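Local coordinates for single-stranded DNA-binding protein WHY1, chloroplastic (Solanum tuberosum, PDB 1L3A), which binds single-stranded DNA as a homotetramer and activates transcription of the pathogenesis-related gene PR-10a upon elicitation, at residues 48-53 / 87-92; 54-59 / 75-80; 148-153 / 163-168. All coordinates share one frame; numbering follows the deposited sequence.

Contact 1 (48-53 / 87-92)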
ATOM      1  N   LYS C  48       4.635  27.083  18.008  1.00 40.30           N
ATOM      2  CA  LYS C  48       4.609  26.840  19.448  1.00 39.76           C
ATOM      3  C   LYS C  48       5.117  25.484  19.916  1.00 39.09           C
ATOM      4  O   LYS C  48       5.434  25.320  21.094  1.00 40.03           O
ATOM      5  CB  LYS C  48       3.191  27.000  19.978  1.00 41.65           C
ATOM      6  CG  LYS C  48       2.638  28.398  19.866  1.00 45.57           C
ATOM      7  CD  LYS C  48       1.438  28.562  20.779  1.00 47.73           C
ATOM      8  CE  LYS C  48       0.767  29.897  20.558  1.00 51.73           C
ATOM      9  NZ  LYS C  48       1.770  30.996  20.631  1.00 57.35           N
ATOM     10  N   ALA C  49       5.196  24.510  19.017  1.00 37.38           N
ATOM     11  CA  ALA C  49       5.632  23.182  19.422  1.00 38.21           C
ATOM     12  C   ALA C  49       6.159  22.330  18.281  1.00 36.46           C
ATOM     13  O   ALA C  49       6.009  22.676  17.113  1.00 37.29           O
ATOM     14  CB  ALA C  49       4.472  22.464  20.108  1.00 39.19           C
ATOM     15  N   ALA C  50       6.774  21.212  18.642  1.00 34.06           N
ATOM     16  CA  ALA C  50       7.325  20.270  17.677  1.00 34.44           C
ATOM     17  C   ALA C  50       6.747  18.877  17.967  1.00 35.76           C
ATOM     18  O   ALA C  50       6.373  18.572  19.102  1.00 32.80           O
ATOM     19  CB  ALA C  50       8.843  20.240  17.786  1.00 31.05           C
ATOM     20  N   LEU C  51       6.681  18.038  16.933  1.00 36.67           N
ATOM     21  CA  LEU C  51       6.153  16.681  17.066  1.00 35.55           C
ATOM     22  C   LEU C  51       6.994  15.663  16.304  1.00 34.91           C
ATOM     23  O   LEU C  51       7.196  15.807  15.107  1.00 34.64           O
ATOM     24  CB  LEU C  51       4.719  16.624  16.533  1.00 35.25           C
ATOM     25  CG  LEU C  51       4.060  15.238  16.459  1.00 36.32           C
ATOM     26  CD1 LEU C  51       3.820  14.674  17.870  1.00 36.40           C
ATOM     27  CD2 LEU C  51       2.744  15.362  15.710  1.00 34.37           C
ATOM     28  N   THR C  52       7.487  14.646  17.005  1.00 35.65           N
ATOM     29  CA  THR C  52       8.267  13.582  16.385  1.00 36.24           C
ATOM     30  C   THR C  52       7.458  12.278  16.435  1.00 36.07           C
ATOM     31  O   THR C  52       6.829  11.955  17.447  1.00 34.35           O
ATOM     32  CB  THR C  52       9.580  13.347  17.121  1.00 38.44           C
ATOM     33  OG1 THR C  52       9.290  13.001  18.478  1.00 46.33           O
ATOM     34  CG2 THR C  52      10.449  14.591  17.080  1.00 38.34           C
ATOM     35  N   VAL C  53       7.490  11.519  15.346  1.00 35.40           N
ATOM     36  CA  VAL C  53       6.730  10.274  15.269  1.00 33.10           C
ATOM     37  C   VAL C  53       7.712   9.133  15.015  1.00 34.52           C
ATOM     38  O   VAL C  53       8.510   9.190  14.088  1.00 35.42           O
ATOM     39  CB  VAL C  53       5.691  10.374  14.128  1.00 32.98           C
ATOM     40  CG1 VAL C  53       4.767   9.172  14.125  1.00 34.07           C
ATOM     41  CG2 VAL C  53       4.887  11.648  14.301  1.00 30.59           C
ATOM     42  N   ARG C  87      12.330  28.054  16.186  1.00 56.97           N
ATOM     43  CA  ARG C  87      12.686  26.730  15.689  1.00 56.82           C
ATOM     44  C   ARG C  87      13.531  25.980  16.710  1.00 55.04           C
ATOM     45  O   ARG C  87      14.375  25.170  16.339  1.00 56.44           O
ATOM     46  CB  ARG C  87      13.479  26.848  14.386  1.00 62.25           C
ATOM     47  CG  ARG C  87      12.868  27.804  13.369  1.00 68.32           C
ATOM     48  CD  ARG C  87      13.906  28.284  12.355  1.00 72.36           C
ATOM     49  NE  ARG C  87      13.429  29.446  11.608  1.00 75.65           N
ATOM     50  CZ  ARG C  87      14.116  30.058  10.648  1.00 77.90           C
ATOM     51  NH1 ARG C  87      15.322  29.621  10.304  1.00 78.15           N
ATOM     52  NH2 ARG C  87      13.594  31.112  10.031  1.00 79.20           N
ATOM     53  N   GLN C  88      13.318  26.269  17.990  1.00 52.25           N
ATOM     54  CA  GLN C  88      14.040  25.599  19.071  1.00 49.34           C
ATOM     55  C   GLN C  88      12.987  25.062  20.022  1.00 46.40           C
ATOM     56  O   GLN C  88      12.007  25.741  20.320  1.00 42.49           O
ATOM     57  CB  GLN C  88      14.960  26.577  19.807  1.00 52.17           C
ATOM     58  CG  GLN C  88      16.145  27.064  18.984  1.00 59.71           C
ATOM     59  CD  GLN C  88      16.948  28.143  19.695  1.00 63.43           C
ATOM     60  OE1 GLN C  88      17.354  27.972  20.845  1.00 65.82           O
ATOM     61  NE2 GLN C  88      17.185  29.261  19.007  1.00 63.73           N
ATOM     62  N   TYR C  89      13.192  23.844  20.506  1.00 44.17           N
ATOM     63  CA  TYR C  89      12.225  23.221  21.382  1.00 43.85           C
ATOM     64  C   TYR C  89      12.855  22.612  22.619  1.00 45.64           C
ATOM     65  O   TYR C  89      13.976  22.116  22.573  1.00 45.33           O
ATOM     66  CB  TYR C  89      11.456  22.168  20.585  1.00 41.47           C
ATOM     67  CG  TYR C  89      10.918  22.734  19.291  1.00 38.95           C
ATOM     68  CD1 TYR C  89      11.682  22.724  18.122  1.00 35.77           C
ATOM     69  CD2 TYR C  89       9.680  23.363  19.257  1.00 36.65           C
ATOM     70  CE1 TYR C  89      11.213  23.339  16.953  1.00 34.92           C
ATOM     71  CE2 TYR C  89       9.211  23.975  18.100  1.00 35.59           C
ATOM     72  CZ  TYR C  89       9.977  23.963  16.959  1.00 34.56           C
ATOM     73  OH  TYR C  89       9.487  24.593  15.839  1.00 33.57           O
ATOM     74  N   ASP C  90      12.124  22.649  23.728  1.00 46.57           N
ATOM     75  CA  ASP C  90      12.619  22.113  24.989  1.00 49.74           C
ATOM     76  C   ASP C  90      12.190  20.665  25.230  1.00 49.69           C
ATOM     77  O   ASP C  90      11.141  20.404  25.825  1.00 46.47           O
ATOM     78  CB  ASP C  90      12.148  22.998  26.148  1.00 52.83           C
ATOM     79  CG  ASP C  90      12.697  22.544  27.488  1.00 58.13           C
ATOM     80  OD1 ASP C  90      13.830  22.017  27.517  1.00 61.42           O
ATOM     81  OD2 ASP C  90      12.005  22.725  28.517  1.00 62.76           O
ATOM     82  N   TRP C  91      13.023  19.728  24.782  1.00 48.80           N
ATOM     83  CA  TRP C  91      12.723  18.313  24.933  1.00 49.70           C
ATOM     84  C   TRP C  91      12.760  17.803  26.364  1.00 51.36           C
ATOM     85  O   TRP C  91      12.415  16.652  26.625  1.00 51.53           O
ATOM     86  CB  TRP C  91      13.651  17.487  24.043  1.00 48.30           C
ATOM     87  CG  TRP C  91      13.392  17.759  22.581  1.00 46.68           C
ATOM     88  CD1 TRP C  91      14.107  18.575  21.758  1.00 44.78           C
ATOM     89  CD2 TRP C  91      12.284  17.280  21.809  1.00 44.85           C
ATOM     90  NE1 TRP C  91      13.509  18.640  20.523  1.00 44.32           N
ATOM     91  CE2 TRP C  91      12.388  17.854  20.528  1.00 43.63           C
ATOM     92  CE3 TRP C  91      11.208  16.425  22.081  1.00 45.26           C
ATOM     93  CZ2 TRP C  91      11.456  17.601  19.519  1.00 45.54           C
ATOM     94  CZ3 TRP C  91      10.277  16.173  21.076  1.00 45.87           C
ATOM     95  CH2 TRP C  91      10.407  16.760  19.814  1.00 46.28           C
ATOM     96  N   SER C  92      13.170  18.662  27.293  1.00 52.55           N
ATOM     97  CA  SER C  92      13.218  18.282  28.700  1.00 53.61           C
ATOM     98  C   SER C  92      11.796  18.353  29.245  1.00 53.31           C
ATOM     99  O   SER C  92      11.466  17.726  30.251  1.00 54.41           O
ATOM    100  CB  SER C  92      14.125  19.233  29.485  1.00 56.12           C
ATOM    101  OG  SER C  92      15.426  19.247  28.927  1.00 59.90           O
TER

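Contact 2 (54-59 / 75-80)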
ATOM      1  N   GLU C  54       7.656   8.103  15.847  1.00 33.29           N
ATOM      2  CA  GLU C  54       8.585   6.992  15.731  1.00 35.82           C
ATOM      3  C   GLU C  54       7.944   5.610  15.948  1.00 34.72           C
ATOM      4  O   GLU C  54       7.152   5.413  16.878  1.00 33.31           O
ATOM      5  CB  GLU C  54       9.725   7.204  16.738  1.00 38.33           C
ATOM      6  CG  GLU C  54      10.646   6.021  16.920  1.00 48.99           C
ATOM      7  CD  GLU C  54      11.585   6.189  18.114  1.00 54.31           C
ATOM      8  OE1 GLU C  54      12.533   7.001  18.024  1.00 57.84           O
ATOM      9  OE2 GLU C  54      11.369   5.511  19.146  1.00 56.07           O
ATOM     10  N   PRO C  55       8.283   4.634  15.090  1.00 31.83           N
ATOM     11  CA  PRO C  55       7.735   3.274  15.213  1.00 33.54           C
ATOM     12  C   PRO C  55       8.392   2.520  16.377  1.00 36.40           C
ATOM     13  O   PRO C  55       9.531   2.816  16.746  1.00 37.06           O
ATOM     14  CB  PRO C  55       8.078   2.640  13.872  1.00 30.58           C
ATOM     15  CG  PRO C  55       9.412   3.255  13.571  1.00 32.11           C
ATOM     16  CD  PRO C  55       9.193   4.733  13.935  1.00 29.87           C
ATOM     17  N   ARG C  56       7.672   1.562  16.953  1.00 37.36           N
ATOM     18  CA  ARG C  56       8.182   0.751  18.067  1.00 38.05           C
ATOM     19  C   ARG C  56       7.889  -0.737  17.822  1.00 36.48           C
ATOM     20  O   ARG C  56       6.752  -1.129  17.541  1.00 30.45           O
ATOM     21  CB  ARG C  56       7.550   1.198  19.392  1.00 43.13           C
ATOM     22  CG  ARG C  56       8.195   0.580  20.632  1.00 52.20           C
ATOM     23  CD  ARG C  56       7.576   1.134  21.912  1.00 60.05           C
ATOM     24  NE  ARG C  56       8.309   0.738  23.117  1.00 65.64           N
ATOM     25  CZ  ARG C  56       9.529   1.172  23.429  1.00 68.85           C
ATOM     26  NH1 ARG C  56      10.161   2.021  22.624  1.00 69.67           N
ATOM     27  NH2 ARG C  56      10.118   0.758  24.548  1.00 68.99           N
ATOM     28  N   SER C  57       8.925  -1.561  17.949  1.00 36.85           N
ATOM     29  CA  SER C  57       8.835  -3.002  17.709  1.00 37.22           C
ATOM     30  C   SER C  57       7.830  -3.842  18.473  1.00 36.59           C
ATOM     31  O   SER C  57       7.527  -3.584  19.629  1.00 37.82           O
ATOM     32  CB  SER C  57      10.206  -3.657  17.919  1.00 39.40           C
ATOM     33  OG  SER C  57      10.102  -5.080  17.863  1.00 39.88           O
ATOM     34  N   PRO C  58       7.288  -4.868  17.813  1.00 37.99           N
ATOM     35  CA  PRO C  58       6.333  -5.739  18.499  1.00 41.03           C
ATOM     36  C   PRO C  58       7.212  -6.651  19.358  1.00 43.98           C
ATOM     37  O   PRO C  58       8.441  -6.588  19.260  1.00 42.30           O
ATOM     38  CB  PRO C  58       5.671  -6.500  17.354  1.00 39.67           C
ATOM     39  CG  PRO C  58       6.756  -6.560  16.317  1.00 39.31           C
ATOM     40  CD  PRO C  58       7.330  -5.163  16.370  1.00 37.88           C
ATOM     41  N   GLU C  59       6.606  -7.469  20.207  1.00 47.67           N
ATOM     42  CA  GLU C  59       7.378  -8.386  21.036  1.00 52.45           C
ATOM     43  C   GLU C  59       7.003  -9.817  20.670  1.00 54.29           C
ATOM     44  O   GLU C  59       5.868 -10.092  20.285  1.00 53.85           O
ATOM     45  CB  GLU C  59       7.103  -8.152  22.525  1.00 56.13           C
ATOM     46  CG  GLU C  59       7.653  -6.841  23.085  1.00 62.43           C
ATOM     47  CD  GLU C  59       7.613  -6.790  24.607  1.00 66.50           C
ATOM     48  OE1 GLU C  59       6.510  -6.894  25.187  1.00 69.75           O
ATOM     49  OE2 GLU C  59       8.687  -6.647  25.230  1.00 70.72           O
ATOM     50  N   MET C  75       3.913  -0.395  18.139  1.00 34.88           N
ATOM     51  CA  MET C  75       3.132   0.836  18.184  1.00 36.08           C
ATOM     52  C   MET C  75       3.953   2.017  17.679  1.00 32.82           C
ATOM     53  O   MET C  75       5.119   1.882  17.329  1.00 31.74           O
ATOM     54  CB  MET C  75       2.682   1.109  19.620  1.00 41.04           C
ATOM     55  CG  MET C  75       3.829   1.083  20.604  1.00 51.24           C
ATOM     56  SD  MET C  75       3.285   0.870  22.312  1.00 64.62           S
ATOM     57  CE  MET C  75       2.898  -0.894  22.345  1.00 62.53           C
ATOM     58  N   VAL C  76       3.315   3.175  17.632  1.00 31.25           N
ATOM     59  CA  VAL C  76       3.962   4.400  17.220  1.00 31.78           C
ATOM     60  C   VAL C  76       3.964   5.342  18.432  1.00 33.45           C
ATOM     61  O   VAL C  76       2.938   5.543  19.078  1.00 34.69           O
ATOM     62  CB  VAL C  76       3.211   5.061  16.040  1.00 32.42           C
ATOM     63  CG1 VAL C  76       3.657   6.516  15.888  1.00 28.09           C
ATOM     64  CG2 VAL C  76       3.486   4.283  14.744  1.00 30.75           C
ATOM     65  N   MET C  77       5.127   5.899  18.733  1.00 36.24           N
ATOM     66  CA  MET C  77       5.295   6.818  19.847  1.00 38.39           C
ATOM     67  C   MET C  77       5.328   8.253  19.332  1.00 38.37           C
ATOM     68  O   MET C  77       6.085   8.569  18.415  1.00 37.09           O
ATOM     69  CB  MET C  77       6.609   6.521  20.572  1.00 44.94           C
ATOM     70  CG  MET C  77       6.671   7.063  21.997  1.00 51.83           C
ATOM     71  SD  MET C  77       5.410   6.268  23.015  1.00 62.12           S
ATOM     72  CE  MET C  77       5.693   4.524  22.509  1.00 56.05           C
ATOM     73  N   LEU C  78       4.496   9.105  19.923  1.00 37.31           N
ATOM     74  CA  LEU C  78       4.433  10.519  19.567  1.00 37.13           C
ATOM     75  C   LEU C  78       5.093  11.279  20.712  1.00 38.41           C
ATOM     76  O   LEU C  78       4.859  10.967  21.874  1.00 40.01           O
ATOM     77  CB  LEU C  78       2.975  10.992  19.428  1.00 34.21           C
ATOM     78  CG  LEU C  78       2.096  10.312  18.378  1.00 33.25           C
ATOM     79  CD1 LEU C  78       0.677  10.895  18.405  1.00 33.54           C
ATOM     80  CD2 LEU C  78       2.711  10.516  17.020  1.00 31.92           C
ATOM     81  N   GLN C  79       5.928  12.257  20.385  1.00 37.94           N
ATOM     82  CA  GLN C  79       6.585  13.058  21.408  1.00 39.81           C
ATOM     83  C   GLN C  79       6.331  14.515  21.074  1.00 38.04           C
ATOM     84  O   GLN C  79       6.612  14.959  19.960  1.00 38.45           O
ATOM     85  CB  GLN C  79       8.094  12.779  21.447  1.00 44.14           C
ATOM     86  CG  GLN C  79       8.451  11.404  22.008  1.00 50.33           C
ATOM     87  CD  GLN C  79       9.949  11.163  22.080  1.00 55.51           C
ATOM     88  OE1 GLN C  79      10.652  11.888  22.820  1.00 58.80           O
ATOM     89  NE2 GLN C  79      10.425  10.241  21.389  1.00 58.60           N
ATOM     90  N   PHE C  80       5.759  15.240  22.029  1.00 36.67           N
ATOM     91  CA  PHE C  80       5.460  16.652  21.851  1.00 36.86           C
ATOM     92  C   PHE C  80       6.425  17.492  22.688  1.00 37.86           C
ATOM     93  O   PHE C  80       6.701  17.164  23.840  1.00 42.35           O
ATOM     94  CB  PHE C  80       4.031  16.965  22.308  1.00 32.75           C
ATOM     95  CG  PHE C  80       2.956  16.284  21.507  1.00 33.02           C
ATOM     96  CD1 PHE C  80       2.687  14.922  21.670  1.00 30.80           C
ATOM     97  CD2 PHE C  80       2.145  17.021  20.647  1.00 33.34           C
ATOM     98  CE1 PHE C  80       1.617  14.312  20.995  1.00 31.09           C
ATOM     99  CE2 PHE C  80       1.069  16.415  19.966  1.00 32.49           C
ATOM    100  CZ  PHE C  80       0.806  15.062  20.143  1.00 28.60           C
TER

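Contact 3 (148-153 / 163-168)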
ATOM      1  N   PHE C 148      -5.322  19.548  13.846  1.00 37.44           N
ATOM      2  CA  PHE C 148      -4.373  19.893  14.880  1.00 38.04           C
ATOM      3  C   PHE C 148      -4.285  18.693  15.802  1.00 36.85           C
ATOM      4  O   PHE C 148      -5.206  17.882  15.858  1.00 37.62           O
ATOM      5  CB  PHE C 148      -4.793  21.169  15.633  1.00 38.41           C
ATOM      6  CG  PHE C 148      -6.068  21.043  16.421  1.00 43.72           C
ATOM      7  CD1 PHE C 148      -6.107  20.295  17.601  1.00 44.85           C
ATOM      8  CD2 PHE C 148      -7.214  21.747  16.030  1.00 44.63           C
ATOM      9  CE1 PHE C 148      -7.268  20.250  18.394  1.00 49.45           C
ATOM     10  CE2 PHE C 148      -8.385  21.714  16.812  1.00 47.48           C
ATOM     11  CZ  PHE C 148      -8.411  20.966  17.998  1.00 48.92           C
ATOM     12  N   PHE C 149      -3.164  18.554  16.489  1.00 35.23           N
ATOM     13  CA  PHE C 149      -2.987  17.465  17.429  1.00 36.33           C
ATOM     14  C   PHE C 149      -2.848  18.154  18.781  1.00 36.89           C
ATOM     15  O   PHE C 149      -1.938  18.944  18.984  1.00 38.37           O
ATOM     16  CB  PHE C 149      -1.708  16.678  17.118  1.00 36.53           C
ATOM     17  CG  PHE C 149      -1.850  15.666  16.007  1.00 36.14           C
ATOM     18  CD1 PHE C 149      -2.373  16.022  14.762  1.00 35.63           C
ATOM     19  CD2 PHE C 149      -1.437  14.348  16.206  1.00 38.44           C
ATOM     20  CE1 PHE C 149      -2.485  15.076  13.723  1.00 36.78           C
ATOM     21  CE2 PHE C 149      -1.543  13.386  15.173  1.00 38.48           C
ATOM     22  CZ  PHE C 149      -2.069  13.759  13.930  1.00 38.22           C
ATOM     23  N   ASN C 150      -3.754  17.871  19.702  1.00 37.46           N
ATOM     24  CA  ASN C 150      -3.678  18.490  21.009  1.00 37.72           C
ATOM     25  C   ASN C 150      -3.491  17.455  22.112  1.00 38.34           C
ATOM     26  O   ASN C 150      -4.331  16.571  22.281  1.00 39.00           O
ATOM     27  CB  ASN C 150      -4.939  19.302  21.282  1.00 38.91           C
ATOM     28  CG  ASN C 150      -4.870  20.054  22.604  1.00 41.14           C
ATOM     29  OD1 ASN C 150      -4.199  21.076  22.709  1.00 41.76           O
ATOM     30  ND2 ASN C 150      -5.548  19.535  23.622  1.00 38.24           N
ATOM     31  N   LEU C 151      -2.397  17.567  22.860  1.00 36.08           N
ATOM     32  CA  LEU C 151      -2.132  16.637  23.948  1.00 37.32           C
ATOM     33  C   LEU C 151      -2.350  17.270  25.311  1.00 38.75           C
ATOM     34  O   LEU C 151      -1.754  18.290  25.625  1.00 38.06           O
ATOM     35  CB  LEU C 151      -0.693  16.110  23.889  1.00 36.67           C
ATOM     36  CG  LEU C 151      -0.310  15.111  24.998  1.00 35.09           C
ATOM     37  CD1 LEU C 151      -1.303  13.937  25.015  1.00 34.77           C
ATOM     38  CD2 LEU C 151       1.105  14.613  24.788  1.00 33.64           C
ATOM     39  N   SER C 152      -3.210  16.650  26.113  1.00 42.94           N
ATOM     40  CA  SER C 152      -3.509  17.116  27.464  1.00 46.68           C
ATOM     41  C   SER C 152      -2.956  16.122  28.477  1.00 48.89           C
ATOM     42  O   SER C 152      -3.189  14.917  28.370  1.00 46.15           O
ATOM     43  CB  SER C 152      -5.023  17.241  27.679  1.00 47.28           C
ATOM     44  OG  SER C 152      -5.471  18.556  27.405  1.00 53.18           O
ATOM     45  N   VAL C 153      -2.217  16.631  29.454  1.00 53.61           N
ATOM     46  CA  VAL C 153      -1.654  15.781  30.494  1.00 59.14           C
ATOM     47  C   VAL C 153      -2.066  16.346  31.847  1.00 62.70           C
ATOM     48  O   VAL C 153      -1.806  17.504  32.146  1.00 61.71           O
ATOM     49  CB  VAL C 153      -0.113  15.731  30.405  1.00 60.01           C
ATOM     50  CG1 VAL C 153       0.445  14.771  31.450  1.00 59.42           C
ATOM     51  CG2 VAL C 153       0.308  15.297  29.005  1.00 59.72           C
ATOM     52  N   ASN C 163      -0.643  21.261  28.407  1.00 66.34           N
ATOM     53  CA  ASN C 163      -1.391  21.206  27.171  1.00 61.43           C
ATOM     54  C   ASN C 163      -0.422  21.613  26.060  1.00 57.44           C
ATOM     55  O   ASN C 163       0.272  22.615  26.183  1.00 54.94           O
ATOM     56  CB  ASN C 163      -2.573  22.171  27.232  1.00 62.19           C
ATOM     57  CG  ASN C 163      -3.740  21.715  26.374  1.00 64.39           C
ATOM     58  OD1 ASN C 163      -4.431  20.749  26.704  1.00 65.18           O
ATOM     59  ND2 ASN C 163      -3.964  22.408  25.263  1.00 65.98           N
ATOM     60  N   ILE C 164      -0.347  20.808  25.002  1.00 52.84           N
ATOM     61  CA  ILE C 164       0.521  21.115  23.871  1.00 50.02           C
ATOM     62  C   ILE C 164      -0.300  20.962  22.595  1.00 47.93           C
ATOM     63  O   ILE C 164      -0.903  19.921  22.344  1.00 46.76           O
ATOM     64  CB  ILE C 164       1.762  20.188  23.816  1.00 49.81           C
ATOM     65  CG1 ILE C 164       2.518  20.245  25.142  1.00 51.12           C
ATOM     66  CG2 ILE C 164       2.710  20.656  22.726  1.00 47.30           C
ATOM     67  CD1 ILE C 164       3.766  19.369  25.188  1.00 51.87           C
ATOM     68  N   TYR C 165      -0.308  22.025  21.801  1.00 46.01           N
ATOM     69  CA  TYR C 165      -1.065  22.115  20.558  1.00 43.30           C
ATOM     70  C   TYR C 165      -0.126  22.228  19.351  1.00 42.41           C
ATOM     71  O   TYR C 165       0.909  22.887  19.432  1.00 40.91           O
ATOM     72  CB  TYR C 165      -1.947  23.369  20.653  1.00 43.45           C
ATOM     73  CG  TYR C 165      -2.867  23.632  19.488  1.00 46.14           C
ATOM     74  CD1 TYR C 165      -4.184  23.180  19.504  1.00 45.94           C
ATOM     75  CD2 TYR C 165      -2.435  24.368  18.386  1.00 46.84           C
ATOM     76  CE1 TYR C 165      -5.052  23.459  18.452  1.00 46.83           C
ATOM     77  CE2 TYR C 165      -3.291  24.647  17.325  1.00 46.01           C
ATOM     78  CZ  TYR C 165      -4.599  24.192  17.364  1.00 47.59           C
ATOM     79  OH  TYR C 165      -5.449  24.473  16.317  1.00 52.89           O
ATOM     80  N   ILE C 166      -0.480  21.595  18.233  1.00 41.17           N
ATOM     81  CA  ILE C 166       0.346  21.701  17.035  1.00 37.82           C
ATOM     82  C   ILE C 166      -0.480  21.460  15.770  1.00 36.26           C
ATOM     83  O   ILE C 166      -1.177  20.455  15.652  1.00 35.70           O
ATOM     84  CB  ILE C 166       1.575  20.726  17.082  1.00 38.91           C
ATOM     85  CG1 ILE C 166       2.593  21.135  16.017  1.00 37.50           C
ATOM     86  CG2 ILE C 166       1.145  19.283  16.823  1.00 37.92           C
ATOM     87  CD1 ILE C 166       3.867  20.334  16.053  1.00 35.29           C
ATOM     88  N   PRO C 167      -0.430  22.402  14.814  1.00 34.33           N
ATOM     89  CA  PRO C 167      -1.194  22.242  13.572  1.00 35.01           C
ATOM     90  C   PRO C 167      -0.438  21.344  12.580  1.00 35.36           C
ATOM     91  O   PRO C 167       0.788  21.412  12.470  1.00 36.04           O
ATOM     92  CB  PRO C 167      -1.320  23.677  13.062  1.00 33.39           C
ATOM     93  CG  PRO C 167       0.049  24.251  13.432  1.00 33.81           C
ATOM     94  CD  PRO C 167       0.257  23.710  14.849  1.00 34.07           C
ATOM     95  N   VAL C 168      -1.172  20.505  11.864  1.00 33.20           N
ATOM     96  CA  VAL C 168      -0.572  19.602  10.885  1.00 34.16           C
ATOM     97  C   VAL C 168      -1.223  19.869   9.532  1.00 34.39           C
ATOM     98  O   VAL C 168      -2.418  19.656   9.366  1.00 34.45           O
ATOM     99  CB  VAL C 168      -0.798  18.127  11.289  1.00 34.71           C
ATOM    100  CG1 VAL C 168      -0.169  17.206  10.260  1.00 33.55           C
ATOM    101  CG2 VAL C 168      -0.198  17.874  12.684  1.00 31.69           C
TER

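Contact 1 (48-53 / 87-92)
The methyl group of A50 sits over one face of the Y89 ring. Its CB lies 3.5 Å from the ring centroid and 11° off the ring normal, an almost axial CH-pi contact. The ring is set for this by its first torsion, which keeps Y89 CG beside its own backbone N and anti to the carbonyl carbon (chi1 -51°). Y89 CE2 also comes 3.5 Å from A49 C, obliquely. The phenol end has its partner outside the two segments: Y89 OH hydrogen-bonds to the backbone O of K46. A second overlap follows along the strand. The indole of W91 and the side chain of T52 approach from opposite directions, and W91 CH2 meets T52 CG2 at 3.5 Å, obliquely to the ring. The neighbouring W91 CZ2 is 4.1 Å from A50 CB, so the methyl of A50 is shared by both aromatic rings.

No hydrogen bond joins 48-53 to 87-92. The closest pair of CA atoms, A50 and Y89, is still 6.8 Å apart, and the example illustrates how aromatic side chains can link two strands of one sheet that are not neighbours in it. Residues 46-51 are required for binding single-stranded DNA, so A50, on the face of Y89, belongs to that region. The strand 68-85 intervenes in the antiparallel sheet, bonding to A50 through A81 and to T52 through Q79. On the reverse side, A49 and L51 pack on strand 161-169, while V53 touches L176 and F180 of helix 170-188.

Contact 2 (54-59 / 75-80)
R56 runs out alongside M75 and M77, all three pointing the same way from one face of the sheet. Its CB lies 3.3 Å from the carbonyl O of M75 and 3.9 Å from M75 CG. CG is carried anti to the backbone N (chi1 -170°) and the chain stays extended to NE, which sets CD against both methionines, 4.0 Å from M75 CG and 3.9 Å from M77 CE. Beyond CD the guanidinium turns away from both methionines. M77 bends twice, at chi2 and chi3, so that its terminal methyl, rather than the sulfur, faces R56 CD.

Underneath is the antiparallel pairing of the beta hairpin made by strands 49-62 and 68-85, the central pair of a four-stranded antiparallel sheet flanked by 38-45 and 88-99. The directions of strand 54-56 and strand 75-80 differ by 141°, well short of a flat antiparallel pair. E54 and M77 form a hydrogen-bonded pair, with M77 N 2.8 Å from E54 O and the reciprocal bond from E54 N to M77 O. R56 and M75 form the next such pair, in which the bond from R56 N to M75 O is weak and bent (129°) and the one from M75 N to R56 O is straighter. P55 falls between them, opposite V76 in a non-hydrogen-bonded pair, where the partner strand asks for no N-H from the proline. On the other face P55 packs on W190 of a second subunit, and past the strand end S57 OG donates to P58 O at 2.6 Å.

Contact 3 (148-153 / 163-168)
F149 and V168 touch on the buried face of this hairpin, where F149 CD1 meets V168 CG2 at 3.5 Å, obliquely to the ring. Nearer the backbone, F149 CB rests on I166 CG2, at 3.9 Å. L151 and I164 extend the same apolar face. Beneath it the strands run close to antiparallel (167°), and two hydrogen-bonded pairs, F149 with I166 and L151 with I164, supply four backbone bonds. The L151 N to I164 O bond, at 2.8 Å, is one of the straighter ones.

Across the sheet, F148 and Y165 form an oblique aromatic pair. Their planes are 35° apart, and Y165 CE1 lies 3.3 Å above the F148 ring, displaced toward its rim. The first torsions explain the crossing: F148 CG stands between its backbone N and carbonyl carbon (chi1 65°), whereas Y165 CG is anti to N and leans over toward the neighbouring strand. Farther back along the same edge of the tyrosine, next to CB and CD1, lies N150 OD1, in the plane of the ring.

From there the contact becomes polar. N150 and N163 cross at about a right angle and exchange two weak bonds: N163 ND2 is 2.9 Å from N150 OD1 but badly bent, and N150 ND2 is 3.5 Å from N163 OD1. S152 OG, only 2.5 Å away, approaches that OD1 nearly in line with its C=O, so this oxygen has one short donor and one long, weak one.

Strand 132-140 flanks the hairpin beyond 148-153, while the apolar face packs on F80 of strand 68-85 and, through L151 and I164, on strand 88-99.

From the N terminus, the chain enters strand 49-62, whose first part takes part in contact 1 and whose next part enters contact 2. Contact 2 closes first, when 75-80 turns back along 54-59. Contact 1 closes afterwards at 87-92, so contact 2 is nested inside its loop; V53 of contact 1, packed on V76 and L78 of contact 2, joins the two directly. Contact 3 follows in series and belongs to the second antiparallel sheet, as the hairpin 148-153/163-168. Side chains of contacts 1 and 2 both reach contact 3 in that other sheet, A49 from contact 1 and F80 from contact 2, and so tie the two sheets together.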